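Local atomic coordinates of type I modular polyketide synthase (Streptomyces albus subsp. albus, PDB entry 6IYT), a protein that probably transfers an ethylmalonyl extender unit from coenzyme A to its acyl carrier protein as the acyltransferase domain of a salinomycin polyketide synthase module. Residues L36-P41 against S142-A147. Numbering follows the deposited sequence.
Sequences LFSGDP and SSPVFA
Leu36, Phe37 and Ser38 make a polar, mainly backbone-mediated contact with Ser142 to Val145, where the loop preceding strand 43-49 meets the break between helices 137-142 and 144-158. Two direct hydrogen bonds define it. Ser143 OG donates to Leu36 O over 2.7 Å, approaching in the carbonyl plane at a C=O...O angle of 152°. Ser38 N donates to Ser142 O at 3.1 Å; this bond is nearly straight at hydrogen, yet its donor stands 44° out of the carbonyl plane. A water donates to Ser38 O and to Ser142 O, at 2.7 Å from the latter, while Phe37 CA adds a CA-H...O contact of 3.3 Å to Ser142 O. That single oxygen thus collects two hydrogen bonds and a weaker C-H contact, and it also lies in the ring plane of Phe37, at the edge carrying CD1.

Ser143 is the N-cap of helix 144-158: with OG anti to its backbone N (chi1 176°), the hydroxyl accepts from Phe146 N at 3.2 Å while its proton goes to the loop. Acting as donor and acceptor at once, this hydroxyl ties the start of the helix, within the acyltransferase family region, to the N-terminal loop of the construct.

Van der Waals packing flanks these bonds. Val145 CG2 reaches the loop backbone, 3.7 Å from Leu36 CA, and the Pro144 ring lies alongside Ser38, CG to CB 3.8 Å. Leu36 folds back over its neighbour, CG above the centre of one face of the Phe37 ring. The side chains of Leu36 and Phe37 continue onto helix 428-439, touching Phe435 and Leu432 respectively, and Ser142 OG is hydrogen-bonded to Glu138 O in the preceding helix.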
ATOM      1  N   LEU A  36       1.804 -11.785 -14.927  1.00  6.57           N
ATOM      2  CA  LEU A  36       1.133 -11.329 -13.722  1.00  7.56           C
ATOM      3  C   LEU A  36       0.564 -12.497 -12.919  1.00  7.66           C
ATOM      4  O   LEU A  36       0.746 -12.554 -11.714  1.00  7.71           O
ATOM      5  CB  LEU A  36       0.031 -10.291 -14.045  1.00  8.95           C
ATOM      6  CG  LEU A  36      -0.803  -9.809 -12.845  1.00 11.31           C
ATOM      7  CD1 LEU A  36       0.066  -9.206 -11.758  1.00 14.15           C
ATOM      8  CD2 LEU A  36      -1.848  -8.789 -13.281  1.00 14.73           C
ATOM      9  N   PHE A  37      -0.131 -13.429 -13.599  1.00  7.80           N
ATOM     10  CA  PHE A  37      -0.695 -14.614 -12.941  1.00  8.77           C
ATOM     11  C   PHE A  37      -0.260 -15.903 -13.647  1.00  9.99           C
ATOM     12  O   PHE A  37      -0.138 -15.933 -14.883  1.00 11.77           O
ATOM     13  CB  PHE A  37      -2.217 -14.530 -12.923  1.00  9.74           C
ATOM     14  CG  PHE A  37      -2.747 -13.330 -12.198  1.00  9.11           C
ATOM     15  CD1 PHE A  37      -2.476 -13.148 -10.863  1.00  9.44           C
ATOM     16  CD2 PHE A  37      -3.524 -12.406 -12.844  1.00 11.11           C
ATOM     17  CE1 PHE A  37      -3.010 -12.082 -10.170  1.00  9.92           C
ATOM     18  CE2 PHE A  37      -4.035 -11.309 -12.163  1.00 10.00           C
ATOM     19  CZ  PHE A  37      -3.762 -11.145 -10.828  1.00 10.11           C
ATOM     20  N   SER A  38      -0.081 -16.963 -12.863  1.00 10.45           N
ATOM     21  CA  SER A  38       0.141 -18.297 -13.400  1.00 13.19           C
ATOM     22  C   SER A  38      -1.095 -19.176 -13.197  1.00 14.66           C
ATOM     23  O   SER A  38      -2.018 -18.820 -12.476  1.00 13.96           O
ATOM     24  CB  SER A  38       1.318 -18.942 -12.685  1.00 14.15           C
ATOM     25  OG  SER A  38       1.081 -18.931 -11.281  1.00 14.60           O
ATOM     26  N   GLY A  39      -1.091 -20.343 -13.831  1.00 14.72           N
ATOM     27  CA  GLY A  39      -2.192 -21.307 -13.678  1.00 15.11           C
ATOM     28  C   GLY A  39      -3.522 -20.813 -14.236  1.00 16.27           C
ATOM     29  O   GLY A  39      -3.581 -20.226 -15.326  1.00 15.77           O
ATOM     30  N   ASP A  40      -4.579 -20.976 -13.438  1.00 17.77           N
ATOM     31  CA  ASP A  40      -5.954 -20.782 -13.910  1.00 22.18           C
ATOM     32  C   ASP A  40      -6.746 -19.923 -12.920  1.00 19.26           C
ATOM     33  O   ASP A  40      -7.729 -20.372 -12.347  1.00 19.26           O
ATOM     34  CB  ASP A  40      -6.641 -22.130 -14.090  1.00 25.22           C
ATOM     35  CG  ASP A  40      -6.145 -22.871 -15.309  1.00 35.42           C
ATOM     36  OD1 ASP A  40      -6.152 -22.277 -16.402  1.00 37.44           O
ATOM     37  OD2 ASP A  40      -5.720 -24.037 -15.168  1.00 51.47           O
ATOM     38  N   PRO A  41      -6.301 -18.689 -12.724  1.00 13.76           N
ATOM     39  CA  PRO A  41      -6.981 -17.760 -11.857  1.00 16.61           C
ATOM     40  C   PRO A  41      -8.351 -17.332 -12.446  1.00 15.02           C
ATOM     41  O   PRO A  41      -8.610 -17.501 -13.641  1.00 14.56           O
ATOM     42  CB  PRO A  41      -6.023 -16.575 -11.827  1.00 14.68           C
ATOM     43  CG  PRO A  41      -5.444 -16.567 -13.200  1.00 15.73           C
ATOM     44  CD  PRO A  41      -5.343 -18.010 -13.617  1.00 16.59           C
ATOM     45  N   SER A 142       0.657 -17.395  -6.791  1.00  8.97           N
ATOM     46  CA  SER A 142      -0.271 -17.159  -7.893  1.00  9.30           C
ATOM     47  C   SER A 142       0.184 -16.070  -8.873  1.00  8.46           C
ATOM     48  O   SER A 142      -0.409 -15.921  -9.941  1.00  8.47           O
ATOM     49  CB  SER A 142      -1.644 -16.799  -7.352  1.00 10.40           C
ATOM     50  OG  SER A 142      -1.568 -15.614  -6.568  1.00 12.18           O
ATOM     51  N   SER A 143       1.251 -15.337  -8.522  1.00  7.11           N
ATOM     52  CA  SER A 143       1.766 -14.231  -9.371  1.00  6.16           C
ATOM     53  C   SER A 143       3.275 -14.324  -9.566  1.00  6.37           C
ATOM     54  O   SER A 143       4.039 -13.880  -8.715  1.00  6.74           O
ATOM     55  CB  SER A 143       1.409 -12.847  -8.740  1.00  6.47           C
ATOM     56  OG  SER A 143       1.972 -11.782  -9.488  1.00  6.18           O
ATOM     57  N   PRO A 144       3.697 -14.699 -10.780  1.00  6.04           N
ATOM     58  CA  PRO A 144       5.118 -14.765 -11.048  1.00  6.06           C
ATOM     59  C   PRO A 144       5.802 -13.403 -11.010  1.00  6.36           C
ATOM     60  O   PRO A 144       6.933 -13.319 -10.582  1.00  6.60           O
ATOM     61  CB  PRO A 144       5.181 -15.383 -12.439  1.00  6.01           C
ATOM     62  CG  PRO A 144       3.976 -16.260 -12.521  1.00  7.13           C
ATOM     63  CD  PRO A 144       2.914 -15.613 -11.648  1.00  6.89           C
ATOM     64  N   VAL A 145       5.070 -12.331 -11.366  1.00  6.50           N
ATOM     65  CA  VAL A 145       5.611 -10.964 -11.300  1.00  7.33           C
ATOM     66  C   VAL A 145       5.934 -10.601  -9.833  1.00  5.98           C
ATOM     67  O   VAL A 145       7.052 -10.137  -9.505  1.00  6.69           O
ATOM     68  CB  VAL A 145       4.594  -9.926 -11.846  1.00  8.75           C
ATOM     69  CG1 VAL A 145       4.973  -8.540 -11.368  1.00 11.65           C
ATOM     70  CG2 VAL A 145       4.540  -9.967 -13.367  1.00 10.91           C
ATOM     71  N   PHE A 146       4.993 -10.893  -8.936  1.00  6.04           N
ATOM     72  CA  PHE A 146       5.199 -10.632  -7.514  1.00  5.15           C
ATOM     73  C   PHE A 146       6.331 -11.494  -6.963  1.00  5.61           C
ATOM     74  O   PHE A 146       7.209 -11.006  -6.271  1.00  6.25           O
ATOM     75  CB  PHE A 146       3.905 -10.867  -6.732  1.00  4.94           C
ATOM     76  CG  PHE A 146       4.018 -10.586  -5.248  1.00  5.38           C
ATOM     77  CD1 PHE A 146       4.139  -9.296  -4.778  1.00  5.73           C
ATOM     78  CD2 PHE A 146       4.050 -11.620  -4.344  1.00  6.10           C
ATOM     79  CE1 PHE A 146       4.217  -9.047  -3.422  1.00  6.58           C
ATOM     80  CE2 PHE A 146       4.098 -11.379  -2.993  1.00  6.41           C
ATOM     81  CZ  PHE A 146       4.142 -10.083  -2.530  1.00  6.72           C
ATOM     82  N   ALA A 147       6.318 -12.767  -7.283  1.00  5.72           N
ATOM     83  CA  ALA A 147       7.317 -13.682  -6.734  1.00  6.11           C
ATOM     84  C   ALA A 147       8.737 -13.308  -7.195  1.00  6.50           C
ATOM     85  O   ALA A 147       9.703 -13.448  -6.445  1.00  6.74           O
ATOM     86  CB  ALA A 147       6.971 -15.111  -7.132  1.00  6.36           C
TER
HETATM   87  O   HOH W   1      -2.739 -17.166 -10.538  1.00 15.50           O